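Long-range contacts in erythromycin C-12 hydroxylase (Saccharopolyspora erythraea, PDB 2JJN), which hydroxylates erythromycin D at C-12 of its macrolactone ring to give erythromycin C, as a heme-dependent cytochrome P450 monooxygenase of erythromycin biosynthesis: residues K100-A105 and R215-V221; T83-H88 and N233-A237; M37-P42 and V53-A57. The protein carries 2 engineered substitutions. One frame throughout, in Å; residues are numbered along the deposited sequence. Where two conformers were deposited one is given.

Contact 1 (K100-A105 and R215-V221); sequences KVVSSA and RLVLAEV. With SO4 (sulfate ion), chain F.
Ala-105, Val-102 and Leu-216 make the dense part of this junction between the C-terminal end of helix 94-105 and helix 212-218 with the turn that follows it. CD2 of Leu-216 touches both partners, 3.8 Å from CB of Ala-105 and 3.9 Å from CG1 of Val-102. Beside it the CB atoms of Ala-105 and Arg-215 touch, and CB of Ala-219 lies against CG1 of Val-101. Val-221 packs on Val-101 too, its CG2 4.0 Å from CA of Val-101, the two side chains sliding past each other in opposite directions. Phe-234 of helix 228-259 packs on both Val-102 and Leu-216 and covers this apolar side from within the protein.

The flank toward solvent holds Ser-104 and a bridging water. With OG between the backbone N and the carbonyl carbon (chi1 76°), Ser-104 turns back to its own helix and donates to O of Val-101 over 2.6 Å; the same OG accepts from a water that in turn accepts from N of Glu-220. Loosest is the fringe at exposed Lys-100, whose extended chain runs away from the contact.

Near the C-terminal end of helix 94-105, Arg-215 bends at chi3 (61°) and lays the edge of its guanidinium against O of Ala-105. NE donates to a lone pair of that oxygen over 2.8 Å, nearly straight at 164°, with a weak second bond from NH2; NH1 is held in a salt bridge by Asp-210. A cation near the carbonyl end of a helix is consistent with a favourable dipole interaction, so the chemistry joins an apolar seam to a charged clasp.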
loop_
_atom_site.group_PDB
_atom_site.type_symbol
_atom_site.label_atom_id
_atom_site.label_comp_id
_atom_site.label_asym_id
_atom_site.label_seq_id
_atom_site.Cartn_x
_atom_site.Cartn_y
_atom_site.Cartn_z
ATOM N N LYS A 100 -4.433 14.223 -13.855
ATOM C CA LYS A 100 -5.196 15.457 -13.706
ATOM C C LYS A 100 -6.681 15.186 -13.647
ATOM O O LYS A 100 -7.397 15.778 -12.834
ATOM C CB LYS A 100 -4.915 16.392 -14.867
ATOM C CG LYS A 100 -3.610 17.122 -14.722
ATOM C CD LYS A 100 -3.369 17.947 -15.973
ATOM C CE LYS A 100 -2.035 18.638 -15.857
ATOM N NZ LYS A 100 -1.668 19.157 -17.201
ATOM N N VAL A 101 -7.141 14.319 -14.553
ATOM C CA VAL A 101 -8.564 14.007 -14.590
ATOM C C VAL A 101 -8.999 13.383 -13.259
ATOM O O VAL A 101 -9.980 13.828 -12.618
ATOM C CB VAL A 101 -8.887 13.036 -15.732
ATOM C CG1 VAL A 101 -10.338 12.596 -15.630
ATOM C CG2 VAL A 101 -8.659 13.691 -17.096
ATOM N N VAL A 102 -8.315 12.330 -12.830
ATOM C CA VAL A 102 -8.774 11.676 -11.603
ATOM C C VAL A 102 -8.649 12.562 -10.361
ATOM O O VAL A 102 -9.506 12.522 -9.459
ATOM C CB VAL A 102 -8.151 10.286 -11.397
ATOM C CG1 VAL A 102 -8.464 9.395 -12.577
ATOM C CG2 VAL A 102 -6.623 10.351 -11.148
ATOM N N SER A 103 -7.613 13.387 -10.312
ATOM C CA SER A 103 -7.392 14.305 -9.186
ATOM C C SER A 103 -8.532 15.306 -9.088
ATOM O O SER A 103 -8.876 15.739 -7.988
ATOM C CB SER A 103 -6.045 15.031 -9.340
ATOM O OG SER A 103 -5.875 16.097 -8.405
ATOM N N SER A 104 -9.119 15.681 -10.234
ATOM C CA SER A 104 -10.214 16.652 -10.230
ATOM C C SER A 104 -11.483 16.057 -9.586
ATOM O O SER A 104 -12.369 16.764 -9.129
ATOM C CB SER A 104 -10.476 17.164 -11.651
ATOM O OG SER A 104 -11.166 16.178 -12.420
ATOM N N ALA A 105 -11.553 14.736 -9.520
ATOM C CA ALA A 105 -12.639 14.033 -8.800
ATOM C C ALA A 105 -12.311 13.634 -7.345
ATOM O O ALA A 105 -13.151 13.764 -6.448
ATOM C CB ALA A 105 -13.005 12.784 -9.573
ATOM N N ARG A 215 -18.271 11.449 -9.915
ATOM C CA ARG A 215 -17.329 12.505 -10.172
ATOM C C ARG A 215 -16.280 12.100 -11.202
ATOM O O ARG A 215 -15.863 12.939 -12.011
ATOM C CB ARG A 215 -16.650 12.918 -8.874
ATOM C CG ARG A 215 -17.620 13.586 -7.899
ATOM C CD ARG A 215 -16.958 13.815 -6.532
ATOM N NE ARG A 215 -15.803 14.697 -6.651
ATOM C CZ ARG A 215 -15.866 16.027 -6.663
ATOM N NH1 ARG A 215 -17.033 16.648 -6.537
ATOM N NH2 ARG A 215 -14.748 16.745 -6.793
ATOM N N LEU A 216 -15.901 10.821 -11.191
ATOM C CA LEU A 216 -14.919 10.334 -12.162
ATOM C C LEU A 216 -15.524 10.333 -13.585
ATOM O O LEU A 216 -14.846 10.662 -14.566
ATOM C CB LEU A 216 -14.477 8.911 -11.816
ATOM C CG LEU A 216 -13.479 8.880 -10.650
ATOM C CD1 LEU A 216 -13.417 7.438 -10.140
ATOM C CD2 LEU A 216 -12.079 9.383 -11.079
ATOM N N VAL A 217 -16.802 9.981 -13.689
ATOM C CA VAL A 217 -17.479 9.984 -15.011
ATOM C C VAL A 217 -17.685 11.407 -15.534
ATOM O O VAL A 217 -17.640 11.669 -16.767
ATOM C CB VAL A 217 -18.774 9.120 -14.982
ATOM C CG1 VAL A 217 -19.727 9.503 -16.113
ATOM C CG2 VAL A 217 -18.386 7.611 -14.944
ATOM N N LEU A 218 -17.949 12.333 -14.610
ATOM C CA LEU A 218 -18.198 13.713 -15.052
ATOM C C LEU A 218 -16.922 14.557 -15.225
ATOM O O LEU A 218 -16.977 15.638 -15.816
ATOM C CB LEU A 218 -19.171 14.404 -14.100
ATOM C CG LEU A 218 -20.571 13.836 -14.037
ATOM C CD1 LEU A 218 -21.301 14.605 -12.919
ATOM C CD2 LEU A 218 -21.257 14.030 -15.360
ATOM N N ALA A 219 -15.779 14.048 -14.734
ATOM C CA ALA A 219 -14.518 14.790 -14.788
ATOM C C ALA A 219 -14.050 15.006 -16.225
ATOM O O ALA A 219 -14.203 14.132 -17.115
ATOM C CB ALA A 219 -13.421 14.019 -14.019
ATOM N N GLU A 220 -13.485 16.181 -16.465
ATOM C CA GLU A 220 -12.881 16.436 -17.751
ATOM C C GLU A 220 -11.863 17.529 -17.607
ATOM O O GLU A 220 -12.189 18.581 -17.049
ATOM C CB GLU A 220 -13.917 16.897 -18.734
ATOM C CG GLU A 220 -13.309 17.006 -20.095
ATOM C CD GLU A 220 -14.331 17.182 -21.188
ATOM O OE1 GLU A 220 -14.211 18.189 -21.916
ATOM O OE2 GLU A 220 -15.239 16.332 -21.303
ATOM N N VAL A 221 -10.649 17.263 -18.078
ATOM C CA VAL A 221 -9.560 18.235 -18.000
ATOM C C VAL A 221 -8.905 18.253 -19.353
ATOM O O VAL A 221 -8.542 17.208 -19.894
ATOM C CB VAL A 221 -8.549 17.859 -16.872
ATOM C CG1 VAL A 221 -7.425 18.898 -16.816
ATOM C CG2 VAL A 221 -9.271 17.775 -15.543
HETATM S S SO4 F . -2.392 15.279 -7.431
HETATM O O1 SO4 F . -2.195 14.288 -6.366
HETATM O O2 SO4 F . -2.648 14.624 -8.706
HETATM O O3 SO4 F . -1.196 16.086 -7.598
HETATM O O4 SO4 F . -3.509 16.135 -7.026
HETATM O O HOH W 1 -12.934 17.760 -13.995
#

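Contact 2 (T83-H88 and N233-A237); sequences TPGMIH and NFSTA. With HEM (protoporphyrin IX containing Fe), chain B.
Asn-233 and Pro-84 make the one hydrogen bond across this contact: ND2 donates to the proline O over 2.8 Å, bent to 134° at the hydrogen. The donor lies in the carbonyl plane, whereas the oxygen is tilted from the amide plane. That carbonyl belongs to a type II turn, Thr-83 to Met-86, whose Gly-85 brings its backbone close to the helix, its O lying 3.5 Å from CA of Phe-234.

Van der Waals contacts do the rest. CG2 of Thr-83, anti to the backbone N, lies 3.3 Å from ND2 of Asn-233; the two side chains cross at about a right angle. Met-86 starts away from the helix but bends at chi2 (-63°), bringing SD to 3.6 Å from O of Asn-233. Apolar pairs join SD to CB of Ala-237, and CG2 of Ile-87 to the Phe-234 ring at its edge, in plane, 3.9 Å from CD1.

Next to the heme, CG1 and CD1 of Ile-87 border a propionate, and His-88, a substrate-binding residue, lies by the same group. The loop before helix 94-105 thus rests on helix 228-259, with helix 94-105 packing on Ile-87 and Phe-234, helix 180-206 on Asn-233, and helix 212-218 on Phe-234.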
loop_
_atom_site.group_PDB
_atom_site.type_symbol
_atom_site.label_atom_id
_atom_site.label_comp_id
_atom_site.label_asym_id
_atom_site.label_seq_id
_atom_site.Cartn_x
_atom_site.Cartn_y
_atom_site.Cartn_z
ATOM N N THR A 83 -3.409 -1.703 -19.635
ATOM C CA THR A 83 -4.818 -1.644 -19.241
ATOM C C THR A 83 -5.276 -0.170 -19.104
ATOM O O THR A 83 -4.830 0.541 -18.191
ATOM C CB THR A 83 -5.012 -2.324 -17.875
ATOM O OG1 THR A 83 -4.515 -3.675 -17.946
ATOM C CG2 THR A 83 -6.470 -2.333 -17.461
ATOM N N PRO A 84 -6.207 0.279 -19.964
ATOM C CA PRO A 84 -6.646 1.678 -19.888
ATOM C C PRO A 84 -7.091 2.086 -18.491
ATOM O O PRO A 84 -7.865 1.369 -17.860
ATOM C CB PRO A 84 -7.873 1.699 -20.804
ATOM C CG PRO A 84 -7.552 0.637 -21.834
ATOM C CD PRO A 84 -6.903 -0.462 -21.040
ATOM N N GLY A 85 -6.625 3.236 -18.014
ATOM C CA GLY A 85 -7.090 3.708 -16.709
ATOM C C GLY A 85 -6.252 3.253 -15.521
ATOM O O GLY A 85 -6.433 3.751 -14.421
ATOM N N MET A 86 -5.399 2.242 -15.726
ATOM C CA MET A 86 -4.550 1.737 -14.616
ATOM C C MET A 86 -3.369 2.669 -14.454
ATOM O O MET A 86 -2.280 2.445 -15.005
ATOM C CB MET A 86 -4.023 0.343 -14.933
ATOM C CG MET A 86 -5.050 -0.722 -14.753
ATOM S SD MET A 86 -5.567 -0.807 -13.030
ATOM C CE MET A 86 -6.674 -2.226 -13.147
ATOM N N ILE A 87 -3.617 3.743 -13.726
ATOM C CA ILE A 87 -2.730 4.879 -13.715
ATOM C C ILE A 87 -1.278 4.533 -13.269
ATOM O O ILE A 87 -0.303 5.143 -13.751
ATOM C CB ILE A 87 -3.340 6.000 -12.767
ATOM C CG1 ILE A 87 -2.585 7.300 -12.886
ATOM C CG2 ILE A 87 -3.503 5.491 -11.381
ATOM C CD1 ILE A 87 -3.295 8.378 -12.048
ATOM N N HIS A 88 -1.160 3.540 -12.381
ATOM C CA HIS A 88 0.178 3.203 -11.868
ATOM C C HIS A 88 1.000 2.445 -12.891
ATOM O O HIS A 88 2.204 2.180 -12.643
ATOM C CB HIS A 88 0.085 2.415 -10.589
ATOM C CG HIS A 88 -0.630 1.113 -10.757
ATOM N ND1 HIS A 88 -1.968 1.046 -11.089
ATOM C CD2 HIS A 88 -0.209 -0.164 -10.591
ATOM C CE1 HIS A 88 -2.328 -0.229 -11.154
ATOM N NE2 HIS A 88 -1.278 -0.979 -10.862
ATOM N N ASN A 233 -11.325 0.706 -14.348
ATOM C CA ASN A 233 -9.957 0.269 -14.018
ATOM C C ASN A 233 -9.326 1.160 -12.980
ATOM O O ASN A 233 -8.694 0.682 -12.010
ATOM C CB ASN A 233 -9.119 0.204 -15.261
ATOM C CG ASN A 233 -9.398 -1.073 -16.094
ATOM O OD1 ASN A 233 -9.507 -2.165 -15.529
ATOM N ND2 ASN A 233 -9.450 -0.945 -17.398
ATOM N N PHE A 234 -9.491 2.456 -13.140
ATOM C CA PHE A 234 -8.982 3.359 -12.104
ATOM C C PHE A 234 -9.650 3.095 -10.754
ATOM O O PHE A 234 -8.977 3.034 -9.702
ATOM C CB PHE A 234 -9.129 4.810 -12.499
ATOM C CG PHE A 234 -8.724 5.736 -11.375
ATOM C CD1 PHE A 234 -7.378 5.906 -11.077
ATOM C CD2 PHE A 234 -9.681 6.341 -10.548
ATOM C CE1 PHE A 234 -6.985 6.692 -10.037
ATOM C CE2 PHE A 234 -9.301 7.142 -9.493
ATOM C CZ PHE A 234 -7.896 7.309 -9.209
ATOM N N SER A 235 -10.976 2.898 -10.755
ATOM C CA SER A 235 -11.680 2.598 -9.516
ATOM C C SER A 235 -11.213 1.288 -8.896
ATOM O O SER A 235 -11.186 1.190 -7.692
ATOM C CB SER A 235 -13.201 2.549 -9.700
ATOM O OG SER A 235 -13.698 3.841 -10.112
ATOM N N THR A 236 -10.855 0.311 -9.737
ATOM C CA THR A 236 -10.308 -0.989 -9.283
ATOM C C THR A 236 -8.987 -0.750 -8.523
ATOM O O THR A 236 -8.799 -1.265 -7.410
ATOM C CB THR A 236 -10.018 -1.953 -10.462
ATOM O OG1 THR A 236 -11.205 -2.225 -11.197
ATOM C CG2 THR A 236 -9.348 -3.296 -9.993
ATOM N N ALA A 237 -8.092 0.011 -9.143
ATOM C CA ALA A 237 -6.773 0.381 -8.555
ATOM C C ALA A 237 -6.975 1.098 -7.249
ATOM O O ALA A 237 -6.321 0.805 -6.236
ATOM C CB ALA A 237 -6.025 1.290 -9.475
HETATM C CHA HEM B . 0.514 4.935 -5.678
HETATM C CHB HEM B . 1.828 3.205 -1.308
HETATM C CHC HEM B . -2.678 3.959 0.310
HETATM C CHD HEM B . -4.166 4.904 -4.225
HETATM C C1A HEM B . 1.236 4.471 -4.597
HETATM C C2A HEM B . 2.675 4.186 -4.624
HETATM C C3A HEM B . 3.032 3.697 -3.433
HETATM C C4A HEM B . 1.845 3.644 -2.603
HETATM C CMA HEM B . 4.438 3.227 -2.997
HETATM C CAA HEM B . 3.617 4.442 -5.815
HETATM C CBA HEM B . 3.570 3.307 -6.821
HETATM C CGA HEM B . 4.681 3.413 -7.868
HETATM O O1A HEM B . 5.487 4.385 -7.825
HETATM O O2A HEM B . 4.699 2.516 -8.769
HETATM C C1B HEM B . 0.704 3.274 -0.483
HETATM C C2B HEM B . 0.695 2.969 0.925
HETATM C C3B HEM B . -0.559 3.186 1.383
HETATM C C4B HEM B . -1.341 3.630 0.235
HETATM C CMB HEM B . 1.984 2.501 1.634
HETATM C CAB HEM B . -1.177 2.998 2.782
HETATM C CBB HEM B . -0.462 3.219 3.837
HETATM C C1C HEM B . -3.467 4.276 -0.775
HETATM C C2C HEM B . -4.894 4.549 -0.715
HETATM C C3C HEM B . -5.309 4.810 -1.973
HETATM C C4C HEM B . -4.148 4.724 -2.862
HETATM C CMC HEM B . -5.701 4.525 0.611
HETATM C CAC HEM B . -6.726 5.118 -2.494
HETATM C CBC HEM B . -7.592 5.884 -1.833
HETATM C C1D HEM B . -3.038 4.964 -4.986
HETATM C C2D HEM B . -3.068 5.216 -6.391
HETATM C C3D HEM B . -1.641 5.248 -6.834
HETATM C C4D HEM B . -0.861 4.996 -5.659
HETATM C CMD HEM B . -4.326 5.421 -7.287
HETATM C CAD HEM B . -1.098 5.467 -8.257
HETATM C CBD HEM B . -0.776 6.953 -8.510
HETATM C CGD HEM B . -0.141 7.119 -9.856
HETATM O O1D HEM B . 0.282 6.131 -10.480
HETATM O O2D HEM B . -0.064 8.282 -10.307
HETATM N NA HEM B . 0.751 4.148 -3.319
HETATM N NB HEM B . -0.568 3.639 -0.912
HETATM N NC HEM B . -3.080 4.372 -2.098
HETATM N ND HEM B . -1.697 4.836 -4.571
HETATM FE FE HEM B . -1.103 4.395 -2.679
HETATM O O HOH W 2 -1.382 2.249 -3.161
#

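Contact 3 (M37-P42 and V53-A57); sequences MREKQP and VFRHA. With SO4 (sulfate ion), chain E; SO4 (sulfate ion), chain G.
Arg-55 and Arg-38 meet where the chain closes a beta-hairpin connection at the edge of the mixed sheet of the P450 fold: helix 27-40 leads into antiparallel strands 43-45 and 51-53, and helix 56-64 follows. The Arg-55 side chain, extended from CG to NE, grips O of Arg-38 side-on with two nitrogens, NE at 2.8 Å and NH2 at 2.9 Å. The oxygen stays within the guanidinium plane, and both bonds are bent, at 143° and 136°, as expected when one acceptor is shared by two neighbouring N-H groups. NH1 and NH2 also donate to two oxygens of a sulfate, probably from the crystallisation liquor. In the crystal all three nitrogens thus have acceptors, though two of these bonds run to the sulfate and not to protein. Pro-42 lies over one face of the group with CG 3.5 Å above the plane.

Backbone pairing continues the closure. N of Phe-54 donates to O of Pro-42 over 3.0 Å, and the strand residue Val-53 pairs through its backbone with strand 311-315. A water donates to the same Pro-42 oxygen and accepts from N of Arg-55. Ser-318 serves both segments from outside, bonding through OG to O of Phe-54 and to NH1 of Arg-38, whose CG and CD run past that carbonyl. The end of His-56 leads away from the contact: its N bonds to Asp-322, and NE2 donates almost straight to a second sulfate.

Apolar packing backs these bonds. Trp-33, Trp-44 and Trp-315 gather round the Phe-54 ring. Met-37 approaches one ring face in a CH-pi contact, its CB 3.9 Å from the Phe-54 centroid and displaced toward the rim, while its CE curls back to 3.7 Å from CE1.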
loop_
_atom_site.group_PDB
_atom_site.type_symbol
_atom_site.label_atom_id
_atom_site.label_comp_id
_atom_site.label_asym_id
_atom_site.label_seq_id
_atom_site.Cartn_x
_atom_site.Cartn_y
_atom_site.Cartn_z
ATOM N N MET A 37 23.512 -6.215 1.093
ATOM C CA MET A 37 23.488 -5.867 -0.318
ATOM C C MET A 37 23.710 -4.379 -0.500
ATOM O O MET A 37 24.409 -3.966 -1.433
ATOM C CB MET A 37 22.144 -6.271 -0.956
ATOM C CG MET A 37 21.851 -7.809 -0.932
ATOM S SD MET A 37 23.119 -8.727 -1.854
ATOM C CE MET A 37 22.493 -8.401 -3.506
ATOM N N ARG A 38 23.152 -3.568 0.383
ATOM C CA ARG A 38 23.483 -2.125 0.311
ATOM C C ARG A 38 24.995 -1.890 0.374
ATOM O O ARG A 38 25.542 -1.053 -0.353
ATOM C CB ARG A 38 22.827 -1.335 1.430
ATOM C CG ARG A 38 21.330 -1.133 1.260
ATOM C CD ARG A 38 20.794 0.026 2.185
ATOM N NE ARG A 38 21.032 -0.297 3.597
ATOM C CZ ARG A 38 20.293 -1.134 4.344
ATOM N NH1 ARG A 38 19.245 -1.768 3.822
ATOM N NH2 ARG A 38 20.597 -1.366 5.638
ATOM N N GLU A 39 25.655 -2.639 1.270
ATOM C CA GLU A 39 27.109 -2.521 1.396
ATOM C C GLU A 39 27.890 -3.071 0.206
ATOM O O GLU A 39 28.746 -2.373 -0.349
ATOM C CB GLU A 39 27.608 -3.099 2.724
ATOM C CG GLU A 39 29.141 -3.066 2.865
ATOM C CD GLU A 39 29.676 -3.805 4.104
ATOM O OE1 GLU A 39 28.982 -3.854 5.140
ATOM O OE2 GLU A 39 30.828 -4.299 4.045
ATOM N N LYS A 40 27.570 -4.305 -0.205
ATOM C CA LYS A 40 28.420 -5.077 -1.096
ATOM C C LYS A 40 27.919 -5.218 -2.530
ATOM O O LYS A 40 28.707 -5.542 -3.418
ATOM C CB LYS A 40 28.656 -6.467 -0.479
ATOM C CG LYS A 40 29.539 -6.425 0.771
ATOM C CD LYS A 40 29.865 -7.803 1.318
ATOM C CE LYS A 40 30.943 -7.687 2.387
ATOM N NZ LYS A 40 31.009 -8.848 3.314
ATOM N N GLN A 41 26.602 -5.053 -2.772
ATOM C CA GLN A 41 26.077 -5.316 -4.117
ATOM C C GLN A 41 24.761 -4.513 -4.235
ATOM O O GLN A 41 23.668 -5.060 -4.250
ATOM C CB GLN A 41 25.817 -6.821 -4.293
ATOM C CG GLN A 41 25.491 -7.265 -5.705
ATOM C CD GLN A 41 26.709 -7.365 -6.605
ATOM O OE1 GLN A 41 27.071 -8.473 -7.058
ATOM N NE2 GLN A 41 27.337 -6.217 -6.891
ATOM N N PRO A 42 24.899 -3.189 -4.320
ATOM C CA PRO A 42 23.739 -2.310 -4.224
ATOM C C PRO A 42 22.822 -2.326 -5.451
ATOM O O PRO A 42 21.679 -1.860 -5.342
ATOM C CB PRO A 42 24.356 -0.914 -4.072
ATOM C CG PRO A 42 25.708 -1.025 -4.763
ATOM C CD PRO A 42 26.182 -2.446 -4.382
ATOM N N VAL A 53 17.408 -2.707 -6.713
ATOM C CA VAL A 53 18.153 -1.507 -6.339
ATOM C C VAL A 53 17.913 -1.276 -4.843
ATOM O O VAL A 53 16.760 -1.201 -4.399
ATOM C CB VAL A 53 17.676 -0.326 -7.179
ATOM C CG1 VAL A 53 18.320 0.958 -6.679
ATOM C CG2 VAL A 53 18.101 -0.607 -8.640
ATOM N N PHE A 54 19.009 -1.188 -4.070
ATOM C CA PHE A 54 18.911 -1.221 -2.601
ATOM C C PHE A 54 19.193 0.074 -1.836
ATOM O O PHE A 54 18.714 0.249 -0.718
ATOM C CB PHE A 54 19.831 -2.320 -2.027
ATOM C CG PHE A 54 19.485 -3.698 -2.548
ATOM C CD1 PHE A 54 20.340 -4.363 -3.418
ATOM C CD2 PHE A 54 18.262 -4.250 -2.256
ATOM C CE1 PHE A 54 20.020 -5.634 -3.895
ATOM C CE2 PHE A 54 17.906 -5.539 -2.738
ATOM C CZ PHE A 54 18.806 -6.231 -3.576
ATOM N N ARG A 55 19.983 0.962 -2.403
ATOM C CA ARG A 55 20.357 2.165 -1.642
ATOM C C ARG A 55 19.363 3.297 -1.835
ATOM O O ARG A 55 18.810 3.457 -2.926
ATOM C CB ARG A 55 21.739 2.649 -2.097
ATOM C CG ARG A 55 22.856 1.739 -1.620
ATOM C CD ARG A 55 24.203 2.282 -2.063
ATOM N NE ARG A 55 25.268 1.371 -1.685
ATOM C CZ ARG A 55 26.453 1.382 -2.284
ATOM N NH1 ARG A 55 26.677 2.256 -3.290
ATOM N NH2 ARG A 55 27.410 0.530 -1.883
ATOM N N HIS A 56 19.184 4.115 -0.793
ATOM C CA HIS A 56 18.168 5.145 -0.834
ATOM C C HIS A 56 18.334 6.088 -2.037
ATOM O O HIS A 56 17.387 6.363 -2.781
ATOM C CB HIS A 56 18.262 5.956 0.464
ATOM C CG HIS A 56 17.231 7.029 0.579
ATOM N ND1 HIS A 56 17.467 8.323 0.144
ATOM C CD2 HIS A 56 15.998 7.033 1.145
ATOM C CE1 HIS A 56 16.403 9.065 0.402
ATOM N NE2 HIS A 56 15.499 8.318 1.001
ATOM N N ALA A 57 19.551 6.606 -2.253
ATOM C CA ALA A 57 19.706 7.545 -3.337
ATOM C C ALA A 57 19.388 6.913 -4.689
ATOM O O ALA A 57 18.898 7.583 -5.585
ATOM C CB ALA A 57 21.138 8.090 -3.354
HETATM S S SO4 E . 30.294 1.387 -4.376
HETATM O O1 SO4 E . 29.915 0.722 -3.125
HETATM O O2 SO4 E . 30.780 0.384 -5.319
HETATM O O3 SO4 E . 31.332 2.381 -4.113
HETATM O O4 SO4 E . 29.136 2.019 -5.015
HETATM S S SO4 G . 12.467 9.771 2.894
HETATM O O1 SO4 G . 11.413 8.787 3.277
HETATM O O2 SO4 G . 13.160 9.367 1.671
HETATM O O3 SO4 G . 13.496 10.002 3.912
HETATM O O4 SO4 G . 11.896 11.060 2.529
HETATM O O HOH W 3 21.408 0.833 -4.857
#

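In the fold
From the N terminus, contact 3 closes first, around a ten-residue loop with strand 43-45 and most of strand 51-53; it ties helix 27-40 to the start of helix 56-64 and is complete before the others open. Contact 2 then opens at 83-88 and closes at 233-237, tying the loop before helix 94-105 to helix 228-259. Contact 1 opens and closes within that largely helical span, joining helix 94-105 to helix 212-218. Contacts 1 and 2 touch through side-chain packing, so the three helices pack together, with contact 2 on the heme side. Contact 3 stands apart, its centre 31 Å from that of contact 2 and 39 Å from that of contact 1.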